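Cellobiose 2-epimerase (Ruminococcus albus, PDB 3VW5) catalyses the reversible epimerization of cellobiose to 4-O-beta-D-glucopyranosyl-D-mannose within a single-chain (alpha/alpha)6 barrel. Local coordinates at residues S331-I336 with G347-E352; Y61-G66 with E381-G386. The protein carries 2 engineered substitutions. All blocks are in the same frame, centred on the assembly; numbering follows the deposited sequence.

Contact 1. Residues S331-I336 with G347-E352; sequences SVWENI and GEWYSE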
loop_
_atom_site.group_PDB
_atom_site.type_symbol
_atom_site.label_atom_id
_atom_site.label_comp_id
_atom_site.label_asym_id
_atom_site.label_seq_id
_atom_site.Cartn_x
_atom_site.Cartn_y
_atom_site.Cartn_z
ATOM N N SER A 331 9.362 -16.574 10.315
ATOM C CA SER A 331 8.211 -17.063 11.027
ATOM C C SER A 331 6.937 -16.596 10.317
ATOM O O SER A 331 6.048 -17.400 10.018
ATOM C CB SER A 331 8.277 -16.559 12.468
ATOM O OG SER A 331 7.281 -17.156 13.270
ATOM N N VAL A 332 6.858 -15.302 10.026
ATOM C CA VAL A 332 5.674 -14.765 9.371
ATOM C C VAL A 332 5.505 -15.395 7.997
ATOM O O VAL A 332 4.408 -15.796 7.606
ATOM C CB VAL A 332 5.738 -13.236 9.244
ATOM C CG1 VAL A 332 4.589 -12.725 8.393
ATOM C CG2 VAL A 332 5.706 -12.614 10.614
ATOM N N TRP A 333 6.600 -15.488 7.263
ATOM C CA TRP A 333 6.553 -16.147 5.960
ATOM C C TRP A 333 6.124 -17.622 6.064
ATOM O O TRP A 333 5.245 -18.078 5.319
ATOM C CB TRP A 333 7.895 -16.017 5.248
ATOM C CG TRP A 333 8.025 -16.894 4.067
ATOM C CD1 TRP A 333 8.961 -17.864 3.870
ATOM C CD2 TRP A 333 7.194 -16.891 2.900
ATOM N NE1 TRP A 333 8.766 -18.463 2.652
ATOM C CE2 TRP A 333 7.688 -17.885 2.036
ATOM C CE3 TRP A 333 6.085 -16.138 2.503
ATOM C CZ2 TRP A 333 7.111 -18.155 0.798
ATOM C CZ3 TRP A 333 5.512 -16.401 1.271
ATOM C CH2 TRP A 333 6.027 -17.405 0.432
ATOM N N GLU A 334 6.732 -18.363 6.989
ATOM C CA GLU A 334 6.362 -19.764 7.186
ATOM C C GLU A 334 4.850 -19.880 7.380
ATOM O O GLU A 334 4.203 -20.778 6.826
ATOM C CB GLU A 334 7.126 -20.397 8.353
ATOM C CG GLU A 334 8.623 -20.613 8.081
ATOM C CD GLU A 334 8.906 -21.608 6.946
ATOM O OE1 GLU A 334 9.954 -21.453 6.248
ATOM O OE2 GLU A 334 8.085 -22.551 6.754
ATOM N N ASN A 335 4.282 -18.947 8.136
ATOM C CA ASN A 335 2.849 -18.981 8.407
ATOM C C ASN A 335 1.976 -18.454 7.270
ATOM O O ASN A 335 0.825 -18.863 7.133
ATOM C CB ASN A 335 2.535 -18.307 9.737
ATOM C CG ASN A 335 3.030 -19.115 10.914
ATOM O OD1 ASN A 335 2.326 -19.985 11.420
ATOM N ND2 ASN A 335 4.258 -18.856 11.342
ATOM N N ILE A 336 2.520 -17.562 6.447
ATOM C CA ILE A 336 1.862 -17.208 5.197
ATOM C C ILE A 336 1.680 -18.476 4.335
ATOM O O ILE A 336 0.600 -18.721 3.791
ATOM C CB ILE A 336 2.658 -16.143 4.421
ATOM C CG1 ILE A 336 2.566 -14.792 5.124
ATOM C CG2 ILE A 336 2.160 -16.013 2.992
ATOM C CD1 ILE A 336 3.488 -13.752 4.516
ATOM N N GLY A 347 -6.939 -19.822 -6.872
ATOM C CA GLY A 347 -6.981 -18.667 -6.004
ATOM C C GLY A 347 -5.559 -18.206 -5.759
ATOM O O GLY A 347 -4.622 -18.765 -6.347
ATOM N N GLU A 348 -5.387 -17.197 -4.902
ATOM C CA GLU A 348 -4.045 -16.727 -4.597
ATOM C C GLU A 348 -3.735 -16.686 -3.105
ATOM O O GLU A 348 -3.181 -17.643 -2.574
ATOM C CB GLU A 348 -3.700 -15.409 -5.322
ATOM C CG GLU A 348 -4.560 -14.216 -4.979
ATOM C CD GLU A 348 -3.792 -13.143 -4.197
ATOM O OE1 GLU A 348 -4.075 -13.009 -2.978
ATOM O OE2 GLU A 348 -2.929 -12.439 -4.788
ATOM N N TRP A 349 -4.056 -15.583 -2.441
ATOM C CA TRP A 349 -3.919 -15.502 -0.991
ATOM C C TRP A 349 -5.298 -15.261 -0.395
ATOM O O TRP A 349 -6.071 -14.472 -0.928
ATOM C CB TRP A 349 -2.982 -14.358 -0.560
ATOM C CG TRP A 349 -1.520 -14.556 -0.863
ATOM C CD1 TRP A 349 -0.976 -15.329 -1.868
ATOM C CD2 TRP A 349 -0.410 -13.980 -0.154
ATOM N NE1 TRP A 349 0.397 -15.264 -1.818
ATOM C CE2 TRP A 349 0.774 -14.445 -0.782
ATOM C CE3 TRP A 349 -0.300 -13.111 0.939
ATOM C CZ2 TRP A 349 2.055 -14.066 -0.348
ATOM C CZ3 TRP A 349 0.975 -12.742 1.373
ATOM C CH2 TRP A 349 2.134 -13.221 0.729
ATOM N N TYR A 350 -5.613 -15.940 0.701
ATOM C CA TYR A 350 -6.800 -15.592 1.458
ATOM C C TYR A 350 -6.657 -14.193 2.047
ATOM O O TYR A 350 -5.583 -13.811 2.521
ATOM C CB TYR A 350 -7.025 -16.578 2.596
ATOM C CG TYR A 350 -7.447 -17.949 2.165
ATOM C CD1 TYR A 350 -8.769 -18.212 1.810
ATOM C CD2 TYR A 350 -6.536 -18.993 2.141
ATOM C CE1 TYR A 350 -9.164 -19.484 1.436
ATOM C CE2 TYR A 350 -6.914 -20.263 1.764
ATOM C CZ TYR A 350 -8.230 -20.505 1.420
ATOM O OH TYR A 350 -8.612 -21.766 1.062
ATOM N N SER A 351 -7.753 -13.446 2.023
ATOM C CA SER A 351 -7.835 -12.127 2.647
ATOM C C SER A 351 -7.569 -12.135 4.168
ATOM O O SER A 351 -6.694 -11.411 4.660
ATOM C CB SER A 351 -9.215 -11.534 2.372
ATOM O OG SER A 351 -9.255 -10.164 2.692
ATOM N N GLU A 352 -8.326 -12.956 4.902
ATOM C CA GLU A 352 -8.277 -12.971 6.367
ATOM C C GLU A 352 -8.363 -14.385 6.964
ATOM O O GLU A 352 -9.281 -15.155 6.669
ATOM C CB GLU A 352 -9.387 -12.080 6.958
ATOM C CG GLU A 352 -9.140 -10.579 6.785
ATOM C CD GLU A 352 -10.291 -9.696 7.273
ATOM O OE1 GLU A 352 -11.310 -10.223 7.774
ATOM O OE2 GLU A 352 -10.187 -8.451 7.158
#

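Contact 2. Residues Y61-G66 with E381-G386; sequences YMTLGG and EVITRG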
loop_
_atom_site.group_PDB
_atom_site.type_symbol
_atom_site.label_atom_id
_atom_site.label_comp_id
_atom_site.label_asym_id
_atom_site.label_seq_id
_atom_site.Cartn_x
_atom_site.Cartn_y
_atom_site.Cartn_z
ATOM N N TYR A 61 7.978 -6.125 -13.715
ATOM C CA TYR A 61 8.763 -6.052 -14.928
ATOM C C TYR A 61 10.193 -5.581 -14.621
ATOM O O TYR A 61 11.174 -6.161 -15.111
ATOM C CB TYR A 61 8.077 -5.158 -15.954
ATOM C CG TYR A 61 8.943 -4.858 -17.145
ATOM C CD1 TYR A 61 9.220 -5.840 -18.093
ATOM C CD2 TYR A 61 9.492 -3.589 -17.323
ATOM C CE1 TYR A 61 10.013 -5.566 -19.180
ATOM C CE2 TYR A 61 10.281 -3.306 -18.410
ATOM C CZ TYR A 61 10.543 -4.299 -19.338
ATOM O OH TYR A 61 11.344 -4.020 -20.424
ATOM N N MET A 62 10.317 -4.551 -13.790
ATOM C CA MET A 62 11.637 -4.043 -13.429
ATOM C C MET A 62 12.442 -5.036 -12.580
ATOM O O MET A 62 13.634 -4.848 -12.367
ATOM C CB MET A 62 11.528 -2.702 -12.695
ATOM C CG MET A 62 11.113 -1.517 -13.567
ATOM S SD MET A 62 11.278 0.095 -12.727
ATOM C CE MET A 62 9.916 0.054 -11.552
ATOM N N THR A 63 11.807 -6.092 -12.090
ATOM C CA THR A 63 12.502 -6.997 -11.181
ATOM C C THR A 63 12.892 -8.306 -11.871
ATOM O O THR A 63 13.987 -8.838 -11.669
ATOM C CB THR A 63 11.644 -7.269 -9.924
ATOM O OG1 THR A 63 11.399 -6.028 -9.254
ATOM C CG2 THR A 63 12.346 -8.225 -8.968
ATOM N N LEU A 64 11.995 -8.794 -12.713
ATOM C CA LEU A 64 12.149 -10.097 -13.330
ATOM C C LEU A 64 12.359 -9.980 -14.840
ATOM O O LEU A 64 12.888 -10.897 -15.479
ATOM C CB LEU A 64 10.895 -10.922 -13.055
ATOM C CG LEU A 64 10.423 -10.896 -11.607
ATOM C CD1 LEU A 64 9.106 -11.599 -11.511
ATOM C CD2 LEU A 64 11.445 -11.530 -10.687
ATOM N N GLY A 65 11.942 -8.848 -15.403
ATOM C CA GLY A 65 11.904 -8.699 -16.842
ATOM C C GLY A 65 10.760 -9.522 -17.403
ATOM O O GLY A 65 10.044 -10.195 -16.659
ATOM N N GLY A 66 10.579 -9.469 -18.717
ATOM C CA GLY A 66 9.517 -10.210 -19.359
ATOM C C GLY A 66 8.501 -9.265 -19.957
ATOM O O GLY A 66 7.640 -8.743 -19.257
ATOM N N GLU A 381 10.510 -7.045 -2.733
ATOM C CA GLU A 381 11.398 -6.401 -1.778
ATOM C C GLU A 381 12.380 -7.403 -1.198
ATOM O O GLU A 381 13.525 -7.062 -0.893
ATOM C CB GLU A 381 10.603 -5.720 -0.662
ATOM C CG GLU A 381 10.081 -4.326 -1.003
ATOM C CD GLU A 381 11.170 -3.239 -1.014
ATOM O OE1 GLU A 381 12.182 -3.367 -0.269
ATOM O OE2 GLU A 381 11.000 -2.245 -1.769
ATOM N N VAL A 382 11.918 -8.642 -1.048
ATOM C CA VAL A 382 12.707 -9.708 -0.436
ATOM C C VAL A 382 13.794 -10.099 -1.407
ATOM O O VAL A 382 14.977 -10.196 -1.049
ATOM C CB VAL A 382 11.846 -10.950 -0.126
ATOM C CG1 VAL A 382 12.734 -12.173 0.101
ATOM C CG2 VAL A 382 10.941 -10.700 1.082
ATOM N N ILE A 383 13.367 -10.311 -2.647
ATOM C CA ILE A 383 14.264 -10.615 -3.741
ATOM C C ILE A 383 15.353 -9.552 -3.823
ATOM O O ILE A 383 16.547 -9.857 -3.846
ATOM C CB ILE A 383 13.492 -10.671 -5.077
ATOM C CG1 ILE A 383 12.742 -11.998 -5.193
ATOM C CG2 ILE A 383 14.440 -10.463 -6.250
ATOM C CD1 ILE A 383 11.807 -12.066 -6.362
ATOM N N THR A 384 14.922 -8.300 -3.836
ATOM C CA THR A 384 15.801 -7.169 -4.097
ATOM C C THR A 384 16.804 -6.876 -2.977
ATOM O O THR A 384 17.910 -6.415 -3.245
ATOM C CB THR A 384 14.957 -5.915 -4.383
ATOM O OG1 THR A 384 14.767 -5.790 -5.799
ATOM C CG2 THR A 384 15.628 -4.671 -3.843
ATOM N N ARG A 385 16.420 -7.142 -1.730
ATOM C CA ARG A 385 17.300 -6.892 -0.591
ATOM C C ARG A 385 18.316 -8.014 -0.408
ATOM O O ARG A 385 19.304 -7.873 0.308
ATOM C CB ARG A 385 16.474 -6.736 0.689
ATOM C CG ARG A 385 15.574 -5.524 0.689
ATOM C CD ARG A 385 14.691 -5.510 1.901
ATOM N NE ARG A 385 13.690 -4.457 1.795
ATOM C CZ ARG A 385 13.668 -3.361 2.548
ATOM N NH1 ARG A 385 14.593 -3.170 3.488
ATOM N NH2 ARG A 385 12.711 -2.460 2.367
ATOM N N GLY A 386 18.038 -9.140 -1.049
ATOM C CA GLY A 386 18.867 -10.323 -0.947
ATOM C C GLY A 386 19.381 -10.712 0.429
ATOM O O GLY A 386 20.506 -11.185 0.543
#

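Contact 1. Residues S331-I336 with G347-E352
Ile-336 and Trp-349 meet where helix 323-340 of the (alpha/alpha)6 barrel is covered by the loop that follows it, and no hydrogen bond joins the two segments. Before the tryptophan comes Glu-348, whose carboxylate fastens the loop. Its OE1 takes the Trp-349 backbone N at 2.6 Å, with the donor lying 45° out of the carboxylate plane, and also pairs with Lys-370. Its OE2 is bonded by Trp-18 and Asn-375, so several partners hold this buried acid.

Trp-349 itself carries the contact. With CG beside its backbone N (chi1 -70°), the indole lies with its six-membered ring against Ile-336. The CG2 methyl of Ile-336 lies over one face of that ring, displaced toward its rim, in a CH-pi contact 3.9 Å from CG2 to the ring centroid. CG2 comes nearest to Trp-349 CH2, at 3.6 Å, while the CD1 methyl of Ile-336 adds a looser touch at 4.1 Å from the same CH2. Trp-333, one turn back on the helix, brings CZ3 to 4.5 Å from Trp-349 CZ2, which lies at the edge of the Trp-333 ring. Both indole N-H groups turn to helix 2-19, Trp-333 NE1 bonding Glu-5 and Trp-349 NE1 bonding Glu-9, so the two rings join that helix to this corner of the barrel.

Beyond the tryptophan, Ser-351 is tied through its backbone to Trp-303, and Glu-352 enters strand 352-353, its OE1 bonded to His-360. On the helix side, Ser-331 O accepts both Asn-335 N at 3.0 Å and Asn-335 ND2 at 2.7 Å, from opposite faces of its carbonyl plane.

Contact 2. Residues Y61-G66 with E381-G386
Closure of the (alpha/alpha)6 barrel brings Thr-63 and Leu-64, at the end of helix 47-64, against Ile-383 near the end of the chain's last helix, 373-385. The junction is purely apolar and light, lying near the surface. The CG2 methyl of Thr-63 meets the CG2 methyl of Ile-383 at 4.1 Å, and the two side chains cross obliquely. In both residues CG2 stands trans to the backbone N, and this puts the two methyls in front of each other. Thr-63 OG1 falls on the other branch, beside its own N (chi1 -60°), and is taken up within its own helix by Asn-59 O, leaving the methyl for the neighbour. Leu-64 joins from one side, its CD2 reaching 4.4 Å from Ile-383 CD1.

Both helices stop here at a glycine with positive phi. Gly-65 N still bonds Tyr-61 O at 2.8 Å, after which the chain turns away toward helix 67-84. Gly-386 N is bonded to Ile-383 O at 3.2 Å as the last helix comes to its end.

On another face of that helix, Arg-385 reaches back one turn to Glu-381. Arg-385 NE makes a salt bridge to Glu-381 OE1 at 2.8 Å, meeting the oxygen nearly end-on to the C-O bond, and Arg-385 NH2 adds a weak bond to the same oxygen. Glu-381 OE2 is paired with Arg-253, so the carboxylate is shared between two guanidinium groups, which would probably favour its charged form.

Around this junction, Leu-64 and Ile-383 also rest on Arg-7 of helix 2-19, Val-382 and Arg-385 lean on helix 303-318, and Glu-381 and Arg-385 touch Trp-249 of helix 241-258.

How the contacts relate
Contacts 1 and 2 lie about 20 Å apart between centres, with nearest atoms about 7 Å apart, and do not touch. In chain order come 61-66, then both halves of contact 1, then 381-386, so the long-range pairing of contact 2 brackets the local one. Contact 1 spans only ten intervening residues, whereas contact 2 joins helices more than 300 residues apart. Helix 2-19 links them, since side chains from both contacts pack on it; helix 303-318 also borders both, and helix 373-385, which carries one half of contact 2, packs against Trp-349 of contact 1. Together they lie where N-terminal helices 2-19 and 47-64 meet the C-terminal part of the chain, the region in which the barrel closes.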